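Local coordinates for putative sugar ABC transport system, substrate-binding protein (Bordetella parapertussis, PDB 5IX8), which probably binds a sugar in the periplasm and hands it to an ABC transporter for uptake, at residues D1-I6 against I261-I266; A265-E268 against M274-L277; D27-G32 against V255-L260; Y35-E40 against V46-V51. One frame throughout, in Å; residues are numbered along the deposited sequence.

Interaction 1. Residues D1-I6 against I261-I266; sequences DRLQGI and IVQYAI
L3 meets Q263 where the chain's first residues fold over helix 254-270. From its CB, which points at the N-terminal segment, Q263 carries CG against L3 CD1 at 4.2 Å, the two side chains crossing at about a right angle. With chi2 at -67° the chain then bends away from the leucine, and the amide finds polar partners elsewhere: OE1 accepts from I10 N and is also bonded to R267 NH1, while NE2 donates to E40 OE2. A glutamine suits this buried spot because its methylenes serve an apolar neighbour while its amide both accepts and donates. One residue further along the helix, I6 CG2 comes to 4.4 Å from Y264 OH, a loose touch; the hydroxyl's own polar partner is P276 O. The coil that presents L3 and I6 is held by D1: its OD1 accepts from L3 N at 2.9 Å, an Asx turn in which the donor lies well above the carboxylate plane, and its OD2 accepts from G5 N. Q4 and G5 both take the positive phi of a type I' turn, which glycine adopts easily. On another face of the helix, I261 and A265 touch strand 101-105, while I6 and Y264 both rest on F289 of strand 288-290.

Interaction 2. Residues A265-E268 against M274-L277; sequences AIRE and MPPL
Apolar packing joins R267 and E268 to M274 and P275, just after helix 254-270 has ended and the chain has turned back alongside it. M274, a selenomethionine here, is bent at both chi2 and chi3, which curls its SE over the helix backbone to 3.6 Å from E268 N. The same selenium, in place of the methionine sulfur, lies 3.9 Å from E268 CB and 4.0 Å from R267 CB; a flexible, unbranched methionine can fold in this way against two successive helical residues. CE carries on to E268 CB. A second patch lies beside it: R267, extended from CG to NE, crosses P275 obliquely, its CD 3.7 Å from P275 CG, and the compact, puckered ring offers CH2 groups to the aliphatic part of the arginine. The returning chain is the link from helix 254-270 to strand 288-290, an edge strand of the six-stranded parallel sheet in one Rossmann-like lobe of this periplasmic binding protein. Polar ends are engaged beyond the packing. R267 NH2 donates to E8 O, tying the helix to the N-terminal coil. E268, turned the other way, uses OE2 for a salt bridge with K101 and OE1 for a hydrogen bond with Y77.

Interaction 3. Residues D27-G32 against V255-L260; sequences DNFYKG and VIMGRL
In the N-terminal Rossmann-like lobe of this type I periplasmic binding fold, helices 28-43 and 254-270 pack side by side near their N-terminal ends, where F29 and G32 meet M257 and V255. The first helix follows the opening strand of the sheet; the second begins just after the chain has crossed back from the other lobe. Their backbones come closest at G32 and V255, with CA atoms only 4.5 Å apart. Glycine suits the place, since it brings no side chain between the helices: its carbonyl O takes a CA-H...O contact from V255 CA at 3.3 Å, with 151° at the hydrogen. The branched V255 adds its CG2, 3.8 Å from G32 O. M257, a selenomethionine in this crystal, supplies a Met-aromatic contact. Its SE stands 5.0 Å from the centroid of the F29 ring, oblique to it at 66° from the normal. The F29 CB starts off away from the second helix, but with CG anti to the backbone N (chi1 179°) the ring swings round to reach it. On its other side F29 CD2 lies over one face of Y30. D27 fixes the start of this helix as N-cap, OD1 accepting from F29 N at 2.9 Å, and next to it N28 ND2 donates to M233 O in the other lobe. At the ring's edge, near its plane, the M257 methyl CE sits 3.8 Å from F29 CE1.

Interaction 4. Residues Y35-E40 against V46-V51; sequences YGIVDE and VEVVQV
Helix 28-43 runs back over strand 47-53, the nearest CA atoms being those of V38 and V48 at 6.6 Å, in the first beta-alpha-beta crossover of the N-terminal lobe. Its earlier strand, 17-22, lies beside 47-53 in the parallel sheet, paired through the backbones of E47, V49 and Q50. The strand is not quite regular: V49 has a helix-like phi and psi of -78° and -34°. V46, V48 and V51 turn toward the helix, and V48 makes the contact. Beta-branched residues suit such a helix-sheet interface, because the branch at CB stiffens their side chains, which fill it without much freedom to rearrange. V48 lies between two helical neighbours. Its CG1, anti to the backbone N, stands 4.4 Å from V38 CG2, while CG2 lies 4.3 Å from V38 CA. I37 points at the strand and also rests on L18, so it bridges both strands of the unit. The charged D39 and E40 sit apart from this apolar seam and form salt bridges with R259, among others. Nearest of all are two methyls, I37 CG2 and V48 CG2, 4.0 Å apart, on side chains that cross at about a right angle.

All four contacts lie in the N-terminal lobe, and helix 254-270 runs through three of them: interaction 3 near its start, interaction 1 further along and interaction 2 near its end, the centres of 3 and 2 about 18 Å apart. Interaction 4 instead shares helix 28-43 with interaction 3, their centres about 11 Å apart. In sequence, interaction 1 spans most of the chain and encloses 3, which encloses 4; interaction 2 is a short-range contact beginning where interaction 1 ends, sharing A265 and I266. R2, E40, Q263 and R259 link interactions 1, 3 and 4 through salt bridges and a hydrogen bond, and V46 packs on I266. A helix that follows the second lobe's strands is thus built into the first, consistent with the repeated crossings between lobes in this fold.

Interaction 1. Residues D1-I6 against I261-I266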
# COMPACT_ATOMS: atom_id res chain seq x y z
N ASP A 1 10.48 18.27 6.58
CA ASP A 1 9.31 18.68 5.80
C ASP A 1 8.38 17.50 5.68
O ASP A 1 8.75 16.46 5.12
CB ASP A 1 9.75 19.21 4.42
CG ASP A 1 8.56 19.55 3.48
OD1 ASP A 1 7.37 19.59 3.87
OD2 ASP A 1 8.84 19.82 2.29
N ARG A 2 7.17 17.65 6.21
CA ARG A 2 6.21 16.55 6.19
C ARG A 2 5.78 16.19 4.78
O ARG A 2 5.21 15.10 4.57
CB ARG A 2 4.97 16.88 7.04
CG ARG A 2 4.02 17.91 6.43
CD ARG A 2 2.96 18.39 7.45
NE ARG A 2 1.99 19.29 6.82
CZ ARG A 2 2.14 20.60 6.72
NH1 ARG A 2 3.22 21.23 7.23
NH2 ARG A 2 1.19 21.30 6.12
N LEU A 3 5.96 17.10 3.81
CA LEU A 3 5.61 16.82 2.42
C LEU A 3 6.84 16.50 1.57
O LEU A 3 6.72 16.38 0.34
CB LEU A 3 4.82 18.01 1.84
CG LEU A 3 3.45 18.17 2.52
CD1 LEU A 3 2.90 19.58 2.27
CD2 LEU A 3 2.49 17.10 2.05
N GLN A 4 8.01 16.35 2.20
CA GLN A 4 9.27 15.96 1.53
C GLN A 4 9.61 16.83 0.33
O GLN A 4 10.19 16.35 -0.65
CB GLN A 4 9.24 14.50 1.09
CG GLN A 4 9.45 13.48 2.16
CD GLN A 4 9.50 12.04 1.60
OE1 GLN A 4 9.55 11.82 0.37
NE2 GLN A 4 9.49 11.06 2.49
N GLY A 5 9.26 18.11 0.37
CA GLY A 5 9.48 19.03 -0.75
C GLY A 5 8.68 18.76 -2.00
O GLY A 5 8.98 19.34 -3.04
N ILE A 6 7.66 17.91 -1.94
CA ILE A 6 6.95 17.56 -3.17
C ILE A 6 6.05 18.69 -3.61
O ILE A 6 5.92 18.95 -4.82
CB ILE A 6 6.15 16.26 -2.95
CG1 ILE A 6 7.14 15.12 -2.81
CG2 ILE A 6 5.17 16.04 -4.12
CD1 ILE A 6 6.50 13.84 -2.25
N ILE A 261 -2.83 13.72 -0.72
CA ILE A 261 -4.22 13.72 -1.20
C ILE A 261 -4.93 15.02 -0.85
O ILE A 261 -5.64 15.61 -1.68
CB ILE A 261 -4.95 12.48 -0.65
CG1 ILE A 261 -4.47 11.23 -1.45
CG2 ILE A 261 -6.46 12.66 -0.73
CD1 ILE A 261 -4.77 9.91 -0.75
N VAL A 262 -4.75 15.50 0.37
CA VAL A 262 -5.38 16.76 0.77
C VAL A 262 -4.83 17.93 -0.04
O VAL A 262 -5.59 18.79 -0.53
CB VAL A 262 -5.19 16.98 2.29
CG1 VAL A 262 -5.64 18.39 2.70
CG2 VAL A 262 -5.95 15.91 3.05
N GLN A 263 -3.50 18.00 -0.18
CA GLN A 263 -2.91 19.14 -0.89
C GLN A 263 -3.29 19.13 -2.37
O GLN A 263 -3.47 20.21 -2.97
CB GLN A 263 -1.39 19.15 -0.71
CG GLN A 263 -1.00 19.50 0.74
CD GLN A 263 -1.37 20.94 1.07
OE1 GLN A 263 -1.43 21.78 0.18
NE2 GLN A 263 -1.64 21.22 2.34
N TYR A 264 -3.39 17.94 -2.98
CA TYR A 264 -3.81 17.85 -4.37
C TYR A 264 -5.28 18.21 -4.52
O TYR A 264 -5.67 18.90 -5.48
CB TYR A 264 -3.57 16.43 -4.92
CG TYR A 264 -2.15 16.12 -5.39
CD1 TYR A 264 -1.05 16.27 -4.54
CD2 TYR A 264 -1.93 15.66 -6.70
CE1 TYR A 264 0.23 15.99 -4.98
CE2 TYR A 264 -0.64 15.37 -7.16
CZ TYR A 264 0.43 15.54 -6.31
OH TYR A 264 1.69 15.25 -6.76
N ALA A 265 -6.12 17.73 -3.58
CA ALA A 265 -7.56 18.00 -3.66
C ALA A 265 -7.85 19.50 -3.57
O ALA A 265 -8.73 20.01 -4.29
CB ALA A 265 -8.32 17.25 -2.56
N ILE A 266 -7.14 20.23 -2.69
CA ILE A 266 -7.40 21.68 -2.58
C ILE A 266 -7.12 22.35 -3.91
O ILE A 266 -7.90 23.21 -4.37
CB ILE A 266 -6.55 22.31 -1.47
CG1 ILE A 266 -6.94 21.79 -0.10
CG2 ILE A 266 -6.70 23.84 -1.49
CD1 ILE A 266 -5.90 22.09 0.99

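Interaction 2. Residues A265-E268 against M274-L277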
# COMPACT_ATOMS: atom_id res chain seq x y z
N ALA A 265 -6.12 17.73 -3.58
CA ALA A 265 -7.56 18.00 -3.66
C ALA A 265 -7.85 19.50 -3.57
O ALA A 265 -8.73 20.01 -4.29
CB ALA A 265 -8.32 17.25 -2.56
N ILE A 266 -7.14 20.23 -2.69
CA ILE A 266 -7.40 21.68 -2.58
C ILE A 266 -7.12 22.35 -3.91
O ILE A 266 -7.90 23.21 -4.37
CB ILE A 266 -6.55 22.31 -1.47
CG1 ILE A 266 -6.94 21.79 -0.10
CG2 ILE A 266 -6.70 23.84 -1.49
CD1 ILE A 266 -5.90 22.09 0.99
N ARG A 267 -6.01 21.98 -4.54
CA ARG A 267 -5.65 22.57 -5.82
C ARG A 267 -6.66 22.22 -6.89
O ARG A 267 -7.09 23.09 -7.66
CB ARG A 267 -4.24 22.11 -6.21
CG ARG A 267 -3.21 22.83 -5.33
CD ARG A 267 -1.86 22.15 -5.49
NE ARG A 267 -0.82 22.98 -4.87
CZ ARG A 267 -0.52 22.96 -3.59
NH1 ARG A 267 -1.13 22.11 -2.75
NH2 ARG A 267 0.42 23.78 -3.16
N GLU A 268 -7.06 20.95 -6.96
CA GLU A 268 -8.05 20.56 -7.97
C GLU A 268 -9.34 21.34 -7.76
O GLU A 268 -9.91 21.89 -8.72
CB GLU A 268 -8.32 19.06 -7.88
CG GLU A 268 -8.73 18.40 -9.20
CD GLU A 268 -10.20 18.58 -9.55
OE1 GLU A 268 -11.03 18.80 -8.64
OE2 GLU A 268 -10.52 18.49 -10.77
N MSE A 274 -1.78 21.84 -10.65
CA MSE A 274 -1.59 20.59 -9.91
C MSE A 274 -0.14 20.31 -9.68
O MSE A 274 0.70 20.66 -10.50
CB MSE A 274 -2.21 19.42 -10.66
CG MSE A 274 -3.69 19.60 -10.84
SE MSE A 274 -4.67 19.53 -9.20
CE MSE A 274 -4.50 17.65 -8.78
N PRO A 275 0.16 19.63 -8.57
CA PRO A 275 1.51 19.12 -8.38
C PRO A 275 1.73 17.93 -9.31
O PRO A 275 0.85 17.61 -10.13
CB PRO A 275 1.52 18.73 -6.88
CG PRO A 275 0.19 19.21 -6.30
CD PRO A 275 -0.74 19.21 -7.49
N PRO A 276 2.89 17.26 -9.23
CA PRO A 276 3.23 16.29 -10.29
C PRO A 276 2.23 15.14 -10.40
O PRO A 276 1.79 14.56 -9.40
CB PRO A 276 4.62 15.79 -9.87
CG PRO A 276 5.15 16.87 -8.98
CD PRO A 276 3.99 17.42 -8.26
N LEU A 277 1.89 14.80 -11.64
CA LEU A 277 1.06 13.63 -11.90
C LEU A 277 1.64 12.86 -13.08
O LEU A 277 1.85 13.42 -14.15
CB LEU A 277 -0.40 14.00 -12.20
CG LEU A 277 -1.22 14.58 -11.03
CD1 LEU A 277 -2.41 15.34 -11.57
CD2 LEU A 277 -1.65 13.40 -10.09

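Interaction 3. Residues D27-G32 against V255-L260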
# COMPACT_ATOMS: atom_id res chain seq x y z
N ASP A 27 -3.36 -2.40 9.81
CA ASP A 27 -1.91 -2.24 9.78
C ASP A 27 -1.54 -0.77 9.64
O ASP A 27 -2.39 0.09 9.86
CB ASP A 27 -1.26 -3.10 8.68
CG ASP A 27 -1.73 -2.75 7.25
OD1 ASP A 27 -2.19 -1.63 6.98
OD2 ASP A 27 -1.57 -3.65 6.36
N ASN A 28 -0.29 -0.45 9.35
CA ASN A 28 0.06 0.96 9.30
C ASN A 28 -0.23 1.60 7.96
O ASN A 28 -0.07 2.82 7.83
CB ASN A 28 1.54 1.17 9.62
CG ASN A 28 1.81 1.07 11.08
OD1 ASN A 28 0.90 1.26 11.90
ND2 ASN A 28 3.06 0.76 11.45
N PHE A 29 -0.63 0.82 6.95
CA PHE A 29 -0.67 1.41 5.61
C PHE A 29 -1.94 2.23 5.41
O PHE A 29 -1.87 3.45 5.24
CB PHE A 29 -0.55 0.32 4.54
CG PHE A 29 -0.60 0.86 3.12
CD1 PHE A 29 0.40 1.71 2.66
CD2 PHE A 29 -1.68 0.57 2.29
CE1 PHE A 29 0.37 2.24 1.36
CE2 PHE A 29 -1.71 1.08 0.97
CZ PHE A 29 -0.68 1.92 0.51
N TYR A 30 -3.10 1.58 5.37
CA TYR A 30 -4.31 2.39 5.21
C TYR A 30 -4.53 3.30 6.40
O TYR A 30 -5.06 4.41 6.25
CB TYR A 30 -5.56 1.52 5.00
CG TYR A 30 -5.41 0.53 3.87
CD1 TYR A 30 -5.37 0.94 2.53
CD2 TYR A 30 -5.32 -0.84 4.13
CE1 TYR A 30 -5.21 0.01 1.49
CE2 TYR A 30 -5.14 -1.77 3.06
CZ TYR A 30 -5.11 -1.32 1.76
OH TYR A 30 -4.93 -2.18 0.71
N LYS A 31 -4.17 2.83 7.60
CA LYS A 31 -4.32 3.70 8.77
C LYS A 31 -3.41 4.92 8.65
O LYS A 31 -3.79 6.03 9.03
CB LYS A 31 -4.03 2.90 10.06
CG LYS A 31 -4.42 3.65 11.32
CD LYS A 31 -3.92 2.97 12.62
CE LYS A 31 -4.42 1.59 12.71
NZ LYS A 31 -3.95 0.85 13.92
N GLY A 32 -2.19 4.74 8.11
CA GLY A 32 -1.34 5.88 7.79
C GLY A 32 -1.97 6.84 6.80
O GLY A 32 -1.91 8.07 6.98
N VAL A 255 1.37 7.86 5.37
CA VAL A 255 1.09 9.16 5.97
C VAL A 255 1.31 10.26 4.94
O VAL A 255 0.46 11.12 4.75
CB VAL A 255 1.95 9.40 7.22
CG1 VAL A 255 1.80 10.84 7.70
CG2 VAL A 255 1.57 8.43 8.34
N ILE A 256 2.44 10.21 4.23
CA ILE A 256 2.66 11.29 3.25
C ILE A 256 1.65 11.18 2.10
O ILE A 256 1.22 12.21 1.55
CB ILE A 256 4.13 11.34 2.76
CG1 ILE A 256 4.36 12.69 2.04
CG2 ILE A 256 4.48 10.18 1.83
CD1 ILE A 256 5.79 13.01 1.71
N MSE A 257 1.20 9.96 1.75
CA MSE A 257 0.21 9.83 0.69
C MSE A 257 -1.07 10.54 1.08
O MSE A 257 -1.67 11.24 0.26
CB MSE A 257 -0.10 8.38 0.37
CG MSE A 257 1.05 7.60 -0.20
SE MSE A 257 0.53 5.71 -0.47
CE MSE A 257 2.32 4.99 -0.44
N GLY A 258 -1.46 10.38 2.36
CA GLY A 258 -2.66 11.05 2.84
C GLY A 258 -2.53 12.56 2.82
O GLY A 258 -3.45 13.26 2.43
N ARG A 259 -1.38 13.08 3.26
CA ARG A 259 -1.16 14.53 3.21
C ARG A 259 -1.22 15.03 1.79
O ARG A 259 -1.80 16.10 1.52
CB ARG A 259 0.18 14.89 3.83
CG ARG A 259 0.36 14.45 5.27
CD ARG A 259 1.59 15.17 5.86
NE ARG A 259 1.84 14.73 7.22
CZ ARG A 259 1.12 15.12 8.27
NH1 ARG A 259 0.12 16.01 8.12
NH2 ARG A 259 1.41 14.61 9.46
N LEU A 260 -0.59 14.31 0.88
CA LEU A 260 -0.61 14.72 -0.51
C LEU A 260 -2.02 14.70 -1.08
O LEU A 260 -2.37 15.58 -1.86
CB LEU A 260 0.31 13.83 -1.34
CG LEU A 260 1.79 13.99 -1.03
CD1 LEU A 260 2.60 12.87 -1.68
CD2 LEU A 260 2.32 15.37 -1.46

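Interaction 4. Residues Y35-E40 against V46-V51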
# COMPACT_ATOMS: atom_id res chain seq x y z
N TYR A 35 -4.60 8.73 8.69
CA TYR A 35 -3.97 9.72 9.56
C TYR A 35 -3.45 10.92 8.74
O TYR A 35 -3.63 12.08 9.14
CB TYR A 35 -2.82 9.10 10.36
CG TYR A 35 -2.03 10.17 11.05
CD1 TYR A 35 -2.56 10.84 12.15
CD2 TYR A 35 -0.77 10.57 10.57
CE1 TYR A 35 -1.87 11.88 12.74
CE2 TYR A 35 -0.07 11.61 11.16
CZ TYR A 35 -0.63 12.25 12.27
OH TYR A 35 0.04 13.27 12.91
N GLY A 36 -2.76 10.65 7.63
CA GLY A 36 -2.22 11.75 6.83
C GLY A 36 -3.32 12.65 6.31
O GLY A 36 -3.18 13.88 6.32
N ILE A 37 -4.45 12.06 5.90
CA ILE A 37 -5.57 12.89 5.46
C ILE A 37 -6.11 13.74 6.60
O ILE A 37 -6.32 14.95 6.46
CB ILE A 37 -6.67 12.00 4.85
CG1 ILE A 37 -6.17 11.37 3.54
CG2 ILE A 37 -7.93 12.84 4.59
CD1 ILE A 37 -7.18 10.36 2.96
N VAL A 38 -6.40 13.10 7.74
CA VAL A 38 -7.01 13.81 8.87
C VAL A 38 -6.08 14.90 9.40
O VAL A 38 -6.50 16.05 9.64
CB VAL A 38 -7.38 12.80 9.96
CG1 VAL A 38 -7.75 13.54 11.26
CG2 VAL A 38 -8.52 11.93 9.47
N ASP A 39 -4.81 14.56 9.59
CA ASP A 39 -3.91 15.56 10.15
C ASP A 39 -3.61 16.68 9.15
O ASP A 39 -3.47 17.84 9.55
CB ASP A 39 -2.61 14.91 10.61
CG ASP A 39 -1.75 15.89 11.32
OD1 ASP A 39 -2.16 16.31 12.43
OD2 ASP A 39 -0.70 16.29 10.76
N GLU A 40 -3.50 16.36 7.87
CA GLU A 40 -3.29 17.45 6.92
C GLU A 40 -4.54 18.31 6.80
O GLU A 40 -4.45 19.52 6.62
CB GLU A 40 -2.86 16.88 5.56
CG GLU A 40 -2.31 17.97 4.66
CD GLU A 40 -0.96 18.51 5.12
OE1 GLU A 40 -0.27 17.90 5.98
OE2 GLU A 40 -0.56 19.57 4.58
N VAL A 46 -9.76 21.82 5.70
CA VAL A 46 -10.49 20.79 4.97
C VAL A 46 -11.24 19.96 5.98
O VAL A 46 -10.72 19.67 7.07
CB VAL A 46 -9.55 19.91 4.12
CG1 VAL A 46 -10.28 18.68 3.58
CG2 VAL A 46 -8.98 20.77 2.96
N GLU A 47 -12.48 19.59 5.65
CA GLU A 47 -13.31 18.79 6.55
C GLU A 47 -13.33 17.34 6.09
O GLU A 47 -13.64 17.06 4.93
CB GLU A 47 -14.73 19.34 6.58
CG GLU A 47 -15.64 18.61 7.52
CD GLU A 47 -17.06 19.14 7.48
OE1 GLU A 47 -17.28 20.20 6.85
OE2 GLU A 47 -17.96 18.50 8.06
N VAL A 48 -12.98 16.43 7.00
CA VAL A 48 -13.12 15.00 6.75
C VAL A 48 -14.42 14.58 7.41
O VAL A 48 -14.53 14.56 8.64
CB VAL A 48 -11.93 14.22 7.30
CG1 VAL A 48 -12.09 12.69 7.02
CG2 VAL A 48 -10.63 14.81 6.71
N VAL A 49 -15.42 14.27 6.59
CA VAL A 49 -16.75 14.01 7.14
C VAL A 49 -16.83 12.61 7.73
O VAL A 49 -17.52 12.38 8.74
CB VAL A 49 -17.80 14.21 6.05
CG1 VAL A 49 -19.18 13.82 6.55
CG2 VAL A 49 -17.76 15.64 5.60
N GLN A 50 -16.14 11.65 7.12
CA GLN A 50 -16.25 10.28 7.57
C GLN A 50 -15.05 9.52 7.06
O GLN A 50 -14.60 9.77 5.94
CB GLN A 50 -17.55 9.66 7.04
CG GLN A 50 -17.84 8.33 7.60
CD GLN A 50 -19.15 7.80 7.10
OE1 GLN A 50 -19.20 7.07 6.12
NE2 GLN A 50 -20.24 8.17 7.78
N VAL A 51 -14.54 8.62 7.89
CA VAL A 51 -13.62 7.57 7.46
C VAL A 51 -14.31 6.24 7.69
O VAL A 51 -14.76 5.96 8.81
CB VAL A 51 -12.29 7.62 8.22
CG1 VAL A 51 -11.39 6.52 7.71
CG2 VAL A 51 -11.63 8.98 8.05